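Local coordinates for protein alkaline serine protease AL20 (Nesterenkonia abyssinica, PDB 3CP7) that probably cleaves peptide bonds in proteins as a secreted, thermostable, alkaline serine protease of the trypsin-like fold, at residues H68-V77 with F94-V105; Q123-A134 with M164-L175. One frame throughout, in Å; residues are numbered along the deposited sequence.

Interaction 1 (H68-V77 with F94-V105)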
# COMPACT_ATOMS: atom_id res chain seq x y z
N HIS A 68 17.90 11.66 -20.05
CA HIS A 68 16.91 10.63 -19.70
C HIS A 68 15.51 11.20 -19.50
O HIS A 68 14.53 10.45 -19.44
CB HIS A 68 17.37 9.83 -18.49
CG HIS A 68 18.66 9.11 -18.71
ND1 HIS A 68 18.84 8.22 -19.75
CD2 HIS A 68 19.84 9.16 -18.05
CE1 HIS A 68 20.07 7.75 -19.70
NE2 HIS A 68 20.69 8.29 -18.68
N GLY A 69 15.43 12.52 -19.39
CA GLY A 69 14.16 13.21 -19.30
C GLY A 69 13.49 13.05 -17.95
O GLY A 69 14.16 12.82 -16.94
N VAL A 70 12.17 13.18 -17.95
CA VAL A 70 11.39 13.27 -16.73
C VAL A 70 10.27 12.22 -16.80
O VAL A 70 9.64 12.06 -17.84
CB VAL A 70 10.83 14.71 -16.54
CG1 VAL A 70 9.71 15.03 -17.52
CG2 VAL A 70 10.35 14.93 -15.13
N TRP A 71 10.05 11.50 -15.70
CA TRP A 71 9.18 10.33 -15.70
C TRP A 71 8.06 10.46 -14.68
O TRP A 71 8.33 10.60 -13.49
CB TRP A 71 10.02 9.08 -15.39
CG TRP A 71 10.99 8.78 -16.49
CD1 TRP A 71 12.12 9.49 -16.81
CD2 TRP A 71 10.90 7.72 -17.44
NE1 TRP A 71 12.73 8.93 -17.91
CE2 TRP A 71 12.01 7.84 -18.31
CE3 TRP A 71 9.99 6.67 -17.64
CZ2 TRP A 71 12.22 6.95 -19.37
CZ3 TRP A 71 10.21 5.78 -18.69
CH2 TRP A 71 11.31 5.93 -19.54
N ALA A 72 6.81 10.42 -15.13
CA ALA A 72 5.67 10.55 -14.24
C ALA A 72 5.36 9.23 -13.52
O ALA A 72 5.48 8.16 -14.11
CB ALA A 72 4.43 11.02 -15.01
N ALA A 73 4.94 9.33 -12.26
CA ALA A 73 4.48 8.15 -11.53
C ALA A 73 3.11 7.67 -12.00
O ALA A 73 2.23 8.48 -12.32
CB ALA A 73 4.44 8.43 -10.04
N GLU A 74 2.95 6.35 -12.03
CA GLU A 74 1.64 5.74 -12.25
C GLU A 74 1.05 5.16 -10.97
O GLU A 74 -0.15 5.27 -10.75
CB GLU A 74 1.72 4.66 -13.32
CG GLU A 74 2.00 5.22 -14.70
CD GLU A 74 1.75 4.23 -15.82
OE1 GLU A 74 1.87 3.00 -15.59
OE2 GLU A 74 1.44 4.69 -16.94
N GLU A 75 1.90 4.53 -10.16
CA GLU A 75 1.47 4.01 -8.85
C GLU A 75 2.44 4.46 -7.77
O GLU A 75 3.63 4.12 -7.81
CB GLU A 75 1.41 2.48 -8.83
CG GLU A 75 0.25 1.86 -9.60
CD GLU A 75 0.62 1.50 -11.02
OE1 GLU A 75 1.82 1.52 -11.37
OE2 GLU A 75 -0.31 1.19 -11.80
N LEU A 76 1.93 5.21 -6.82
CA LEU A 76 2.66 5.54 -5.60
C LEU A 76 2.35 4.45 -4.58
O LEU A 76 1.17 4.15 -4.32
CB LEU A 76 2.25 6.91 -5.09
CG LEU A 76 2.39 8.03 -6.13
CD1 LEU A 76 1.76 9.33 -5.65
CD2 LEU A 76 3.86 8.24 -6.49
N VAL A 77 3.40 3.84 -4.04
CA VAL A 77 3.27 2.69 -3.13
C VAL A 77 3.91 3.05 -1.79
O VAL A 77 5.13 2.94 -1.60
CB VAL A 77 3.91 1.41 -3.72
CG1 VAL A 77 3.60 0.20 -2.83
CG2 VAL A 77 3.40 1.15 -5.16
N PHE A 94 7.84 3.33 -2.61
CA PHE A 94 8.29 3.09 -3.97
C PHE A 94 7.32 3.76 -4.91
O PHE A 94 6.12 3.77 -4.65
CB PHE A 94 8.36 1.58 -4.24
CG PHE A 94 9.30 0.87 -3.31
CD1 PHE A 94 10.66 0.78 -3.62
CD2 PHE A 94 8.85 0.36 -2.09
CE1 PHE A 94 11.55 0.18 -2.75
CE2 PHE A 94 9.74 -0.24 -1.22
CZ PHE A 94 11.09 -0.31 -1.53
N ALA A 95 7.84 4.32 -6.00
CA ALA A 95 6.97 4.85 -7.05
C ALA A 95 7.21 4.05 -8.31
O ALA A 95 8.36 3.82 -8.72
CB ALA A 95 7.24 6.33 -7.28
N VAL A 96 6.11 3.60 -8.91
CA VAL A 96 6.16 2.88 -10.17
C VAL A 96 5.86 3.87 -11.30
O VAL A 96 4.80 4.50 -11.31
CB VAL A 96 5.16 1.72 -10.19
CG1 VAL A 96 5.27 0.93 -11.49
CG2 VAL A 96 5.40 0.80 -8.99
N LEU A 97 6.82 4.02 -12.20
CA LEU A 97 6.78 5.06 -13.21
C LEU A 97 6.17 4.60 -14.52
O LEU A 97 6.08 3.42 -14.81
CB LEU A 97 8.19 5.64 -13.44
CG LEU A 97 8.94 6.09 -12.18
CD1 LEU A 97 10.31 6.59 -12.54
CD2 LEU A 97 8.17 7.15 -11.35
N GLU A 98 5.75 5.59 -15.30
CA GLU A 98 5.22 5.38 -16.64
C GLU A 98 6.24 4.69 -17.55
O GLU A 98 7.45 4.68 -17.29
CB GLU A 98 4.83 6.72 -17.26
CG GLU A 98 6.03 7.63 -17.55
CD GLU A 98 5.66 8.96 -18.19
OE1 GLU A 98 4.73 8.98 -19.03
OE2 GLU A 98 6.33 9.97 -17.89
N THR A 99 5.71 4.12 -18.63
CA THR A 99 6.49 3.61 -19.73
C THR A 99 6.30 4.58 -20.89
O THR A 99 5.19 5.06 -21.13
CB THR A 99 6.02 2.19 -20.10
OG1 THR A 99 6.27 1.30 -19.01
CG2 THR A 99 6.74 1.66 -21.31
N LYS A 100 7.39 4.92 -21.58
CA LYS A 100 7.35 5.89 -22.67
C LYS A 100 7.57 5.19 -24.00
O LYS A 100 8.69 4.76 -24.29
CB LYS A 100 8.44 6.94 -22.49
CG LYS A 100 8.24 7.87 -21.32
CD LYS A 100 9.38 8.86 -21.29
CE LYS A 100 9.27 9.78 -20.11
NZ LYS A 100 10.19 10.93 -20.31
N GLY A 101 6.50 5.05 -24.78
CA GLY A 101 6.59 4.41 -26.10
C GLY A 101 7.25 3.04 -26.00
O GLY A 101 8.11 2.69 -26.82
N GLY A 102 6.85 2.29 -24.98
CA GLY A 102 7.39 0.97 -24.73
C GLY A 102 8.65 0.93 -23.89
O GLY A 102 9.09 -0.15 -23.49
N THR A 103 9.24 2.10 -23.59
CA THR A 103 10.50 2.14 -22.83
C THR A 103 10.26 2.40 -21.35
O THR A 103 9.65 3.39 -20.96
CB THR A 103 11.47 3.21 -23.36
OG1 THR A 103 11.52 3.14 -24.79
CG2 THR A 103 12.88 2.99 -22.79
N THR A 104 10.75 1.48 -20.52
CA THR A 104 10.70 1.64 -19.07
C THR A 104 11.92 2.42 -18.58
O THR A 104 12.95 2.50 -19.26
CB THR A 104 10.68 0.28 -18.37
OG1 THR A 104 11.85 -0.44 -18.76
CG2 THR A 104 9.42 -0.53 -18.75
N VAL A 105 11.82 2.98 -17.38
CA VAL A 105 12.91 3.83 -16.89
C VAL A 105 14.21 3.03 -16.72
O VAL A 105 15.30 3.56 -16.97
CB VAL A 105 12.52 4.58 -15.59
CG1 VAL A 105 12.61 3.67 -14.34
CG2 VAL A 105 13.39 5.80 -15.41
O HOH W 1 12.76 10.07 -21.49
O HOH W 2 6.78 12.53 -18.40
O HOH W 3 2.87 3.99 -18.99

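Interaction 2 (Q123-A134 with M164-L175). With FMT (formic acid), chain C.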
# COMPACT_ATOMS: atom_id res chain seq x y z
N GLN A 123 26.11 -0.34 9.89
CA GLN A 123 26.99 -0.42 8.72
C GLN A 123 27.43 0.97 8.24
O GLN A 123 26.86 1.98 8.64
CB GLN A 123 26.27 -1.14 7.58
CG GLN A 123 25.85 -2.57 7.89
CD GLN A 123 26.98 -3.55 7.74
OE1 GLN A 123 27.08 -4.26 6.74
NE2 GLN A 123 27.87 -3.57 8.73
N TYR A 124 28.43 0.98 7.37
CA TYR A 124 28.91 2.20 6.73
C TYR A 124 28.10 2.46 5.45
O TYR A 124 27.88 1.54 4.65
CB TYR A 124 30.40 2.06 6.39
CG TYR A 124 31.02 3.29 5.79
CD1 TYR A 124 31.57 4.28 6.60
CD2 TYR A 124 31.07 3.47 4.42
CE1 TYR A 124 32.15 5.42 6.04
CE2 TYR A 124 31.63 4.60 3.86
CZ TYR A 124 32.17 5.57 4.67
OH TYR A 124 32.75 6.69 4.09
N TYR A 125 27.70 3.71 5.27
CA TYR A 125 26.86 4.11 4.16
C TYR A 125 27.40 5.30 3.40
O TYR A 125 28.10 6.16 3.96
CB TYR A 125 25.47 4.52 4.66
CG TYR A 125 24.62 3.37 5.16
CD1 TYR A 125 24.56 3.08 6.52
CD2 TYR A 125 23.90 2.57 4.27
CE1 TYR A 125 23.78 2.02 6.99
CE2 TYR A 125 23.12 1.51 4.73
CZ TYR A 125 23.07 1.24 6.10
OH TYR A 125 22.32 0.21 6.59
N SER A 126 27.03 5.36 2.13
CA SER A 126 27.12 6.54 1.30
C SER A 126 25.69 6.92 0.91
O SER A 126 24.99 6.13 0.27
CB SER A 126 27.94 6.24 0.05
OG SER A 126 29.26 5.87 0.40
N ALA A 127 25.26 8.11 1.33
CA ALA A 127 23.89 8.59 1.08
C ALA A 127 23.93 9.74 0.09
O ALA A 127 24.85 10.55 0.12
CB ALA A 127 23.23 9.02 2.37
N TYR A 128 22.93 9.80 -0.78
CA TYR A 128 22.91 10.77 -1.88
C TYR A 128 21.58 11.48 -1.95
O TYR A 128 20.55 10.94 -1.54
CB TYR A 128 23.20 10.07 -3.22
CG TYR A 128 24.62 9.56 -3.25
CD1 TYR A 128 24.94 8.33 -2.69
CD2 TYR A 128 25.64 10.33 -3.81
CE1 TYR A 128 26.26 7.87 -2.68
CE2 TYR A 128 26.96 9.87 -3.81
CZ TYR A 128 27.25 8.65 -3.23
OH TYR A 128 28.54 8.17 -3.22
N GLY A 129 21.58 12.70 -2.48
CA GLY A 129 20.33 13.39 -2.71
C GLY A 129 20.51 14.72 -3.38
O GLY A 129 21.65 15.13 -3.68
N TYR A 130 19.39 15.40 -3.59
CA TYR A 130 19.34 16.73 -4.19
C TYR A 130 18.84 17.76 -3.18
O TYR A 130 17.72 18.25 -3.28
CB TYR A 130 18.44 16.71 -5.43
CG TYR A 130 19.07 16.01 -6.60
CD1 TYR A 130 19.00 14.61 -6.74
CD2 TYR A 130 19.77 16.73 -7.56
CE1 TYR A 130 19.59 13.97 -7.81
CE2 TYR A 130 20.37 16.09 -8.65
CZ TYR A 130 20.27 14.71 -8.77
OH TYR A 130 20.85 14.07 -9.84
N PRO A 131 19.70 18.11 -2.20
CA PRO A 131 19.27 19.08 -1.20
C PRO A 131 18.96 20.42 -1.87
O PRO A 131 19.67 20.83 -2.80
CB PRO A 131 20.48 19.20 -0.26
CG PRO A 131 21.64 18.76 -1.10
CD PRO A 131 21.10 17.68 -2.00
N ALA A 132 17.91 21.10 -1.41
CA ALA A 132 17.40 22.28 -2.08
C ALA A 132 17.37 23.53 -1.21
O ALA A 132 17.13 24.63 -1.72
CB ALA A 132 16.02 22.00 -2.68
N ALA A 133 17.60 23.38 0.08
CA ALA A 133 17.67 24.55 0.98
C ALA A 133 19.11 24.96 1.21
O ALA A 133 20.02 24.12 1.20
CB ALA A 133 16.98 24.24 2.29
N ALA A 134 19.33 26.26 1.43
CA ALA A 134 20.66 26.82 1.67
C ALA A 134 21.50 25.97 2.65
O ALA A 134 20.98 25.53 3.68
CB ALA A 134 20.55 28.26 2.20
N MET A 164 23.08 17.36 4.49
CA MET A 164 22.09 17.64 3.45
C MET A 164 20.76 18.14 4.03
O MET A 164 20.35 17.71 5.10
CB MET A 164 21.85 16.43 2.55
CG MET A 164 23.04 16.09 1.67
SD MET A 164 22.67 14.92 0.34
CE MET A 164 22.50 13.37 1.24
N THR A 165 20.12 19.03 3.28
CA THR A 165 18.94 19.79 3.70
C THR A 165 17.68 19.30 2.98
O THR A 165 17.74 18.36 2.18
CB THR A 165 19.15 21.31 3.41
OG1 THR A 165 19.40 21.49 2.01
CG2 THR A 165 20.30 21.88 4.22
N GLY A 166 16.55 19.94 3.24
CA GLY A 166 15.27 19.59 2.60
C GLY A 166 15.44 19.48 1.10
O GLY A 166 16.13 20.30 0.49
N GLY A 167 14.83 18.44 0.52
CA GLY A 167 14.98 18.09 -0.89
C GLY A 167 15.77 16.80 -1.02
O GLY A 167 15.63 16.08 -2.02
N SER A 168 16.62 16.52 -0.04
CA SER A 168 17.42 15.30 -0.04
C SER A 168 16.60 14.07 0.38
O SER A 168 17.02 12.93 0.12
CB SER A 168 18.68 15.43 0.83
OG SER A 168 18.34 15.65 2.20
N SER A 169 15.45 14.29 1.01
CA SER A 169 14.63 13.16 1.45
C SER A 169 14.32 12.25 0.29
O SER A 169 14.07 12.72 -0.83
CB SER A 169 13.32 13.64 2.04
OG SER A 169 13.50 14.30 3.27
N GLY A 170 14.30 10.96 0.58
CA GLY A 170 14.03 9.96 -0.44
C GLY A 170 15.28 9.49 -1.14
O GLY A 170 15.25 8.47 -1.82
N GLY A 171 16.38 10.24 -1.01
CA GLY A 171 17.65 9.84 -1.62
C GLY A 171 18.18 8.55 -1.03
O GLY A 171 17.88 8.21 0.11
N PRO A 172 18.93 7.78 -1.82
CA PRO A 172 19.35 6.45 -1.41
C PRO A 172 20.50 6.43 -0.41
O PRO A 172 21.41 7.27 -0.47
CB PRO A 172 19.81 5.81 -2.72
CG PRO A 172 20.31 6.97 -3.53
CD PRO A 172 19.36 8.10 -3.20
N TRP A 173 20.46 5.46 0.51
CA TRP A 173 21.63 5.06 1.28
C TRP A 173 22.17 3.78 0.66
O TRP A 173 21.46 2.78 0.60
CB TRP A 173 21.26 4.75 2.72
CG TRP A 173 20.92 5.91 3.59
CD1 TRP A 173 20.43 7.14 3.21
CD2 TRP A 173 20.99 5.92 5.02
NE1 TRP A 173 20.24 7.93 4.33
CE2 TRP A 173 20.55 7.20 5.45
CE3 TRP A 173 21.38 4.98 5.99
CZ2 TRP A 173 20.50 7.56 6.80
CZ3 TRP A 173 21.32 5.33 7.33
CH2 TRP A 173 20.89 6.61 7.73
N PHE A 174 23.42 3.81 0.22
CA PHE A 174 24.07 2.62 -0.30
C PHE A 174 25.05 2.08 0.73
O PHE A 174 25.80 2.84 1.35
CB PHE A 174 24.83 2.93 -1.59
CG PHE A 174 23.97 3.47 -2.69
CD1 PHE A 174 24.13 4.77 -3.15
CD2 PHE A 174 22.99 2.67 -3.26
CE1 PHE A 174 23.33 5.25 -4.18
CE2 PHE A 174 22.17 3.15 -4.28
CZ PHE A 174 22.34 4.44 -4.75
N LEU A 175 25.01 0.76 0.92
CA LEU A 175 26.03 0.10 1.71
C LEU A 175 27.41 0.34 1.09
O LEU A 175 27.58 0.20 -0.12
CB LEU A 175 25.74 -1.40 1.83
CG LEU A 175 24.54 -1.69 2.73
CD1 LEU A 175 23.95 -3.07 2.46
CD2 LEU A 175 24.91 -1.53 4.19
C FMT C . 12.21 16.91 1.86
O1 FMT C . 11.30 16.32 2.46
O2 FMT C . 13.40 16.68 2.05

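Interaction 1 (H68-V77 with F94-V105)
Trp-71 lies between Lys-100 and Val-105, one on each face of its indole. Lys-100 CE sits 3.8 Å from the centroid of the Trp-71 six-membered ring, a CH-pi contact. Lys-100 NZ stands 4.1 Å from the centroid of the five-membered ring as a cation-pi partner. On the opposite face, Val-105 CG2 packs over the five-membered ring. Glu-98 O and Thr-103 O meet the indole edge in its plane. A glycine in place of Trp-71 would probably open a gap between Lys-100 and Val-105 and leave the ammonium group without its aromatic partner.

Lys-100 NZ donates to Val-70 O (2.8 Å) from above the carbonyl plane, and a water links it to His-68 O. Trp-71 NE1 also donates to His-68 O, fixing the indole's turn. Glu-98 CG lies between backbone N and carbonyl carbon (chi1 68°), and the extended chain brings OE2 2.8 Å from Ala-72 N. That bond is nearly straight (177°) and meets the carboxylate from above its plane. Glu-98 N returns a bond to Ala-72 O, so Glu-98 holds both N-H and C=O of Ala-72. Glu-75 OE2 forms a salt bridge with Arg-85 of the second subunit.

Farther along, Val-96 O accepts from Glu-74 N (2.7 Å) and Glu-75 N (3.1 Å). This doubled acceptor marks a classic beta bulge, where strand 71-78 turns a corner in the antiparallel barrel of this trypsin-like fold.

Interaction 2 (Q123-A134 with M164-L175)
Tyr-125 and Trp-173 both carry CG beside the backbone N, anti to the carbonyl carbon (chi1 -70° and -73°), and this helps bring their rings together. The edge of Trp-173 points at the face of Tyr-125 in an edge-to-face pair. Trp-173 CE3 lies over the centre of the tyrosine ring, 3.7 Å from Tyr-125 CG. The planes are 58° apart. Leu-175 lies alongside Tyr-125, with its CD2 3.6 Å from Tyr-125 CE2. Trp-173 CD1 packs on Ala-127 CB, and Trp-173 NE1 bonds Asn-187 outside the pair.

The strands run antiparallel. Ser-126 and Phe-174 exchange two backbone bonds, and Tyr-128 N donates to Pro-172 O. Tyr-128 CD1 meets Phe-174 CD1 at 3.7 Å, and the two side chains cross at about a right angle. Gly-171 CA comes within 3.1 Å of Tyr-128 O, where a side chain would clash.

Beyond the strands, two loops meet. Met-164 SD lies 3.9 Å from Pro-131 CD, and the bend at chi3 turns CE toward Tyr-128 C and Ala-127 O. Thr-165 OG1 donates to Ala-133 O (2.8 Å). Gly-166 O accepts from Ala-132 N (2.7 Å) and, weakly, from Ala-133 N. Thr-165 O takes both Ser-168 N and Ser-168 OG, which braces the first of two consecutive type II turns.

Formic acid, probably from the crystallisation liquor, lies against the turn at 167-169. Its O2 accepts from Gly-167 N (2.7 Å) and Ser-169 OG, and weakly from Ser-169 N; His-41 NE2 is also hydrogen-bonded to the formic acid. Ser-169 probably forms the catalytic triad with His-41 and Asp-91, as in trypsin-like proteases. Backbone N-H groups of Gly-167 and Ser-169 converging on one oxygen are consistent with the oxyanion hole of such an enzyme.

How the interactions relate
From the N terminus, strands 9-16, 19-27, 35-38 and 55-59 precede strand 71-78, the first strand of interaction 1. Helix 80-85 and strand 93-97 follow, and interaction 1 closes this short loop of the six-stranded barrel. The chain passes through helix 105-109 to strand 124-129. Strands 142-150 and 158-161 come next, before strand 172-175 returns beside 124-129 and interaction 2 closes a longer loop in the second antiparallel sheet. The two loops lie in series and neither nest nor cross. The centres of interactions 1 and 2 are about 22 Å apart. Interaction 1 pairs two neighbouring barrel strands, next to the second subunit; interaction 2 joins strands beside the probable active site.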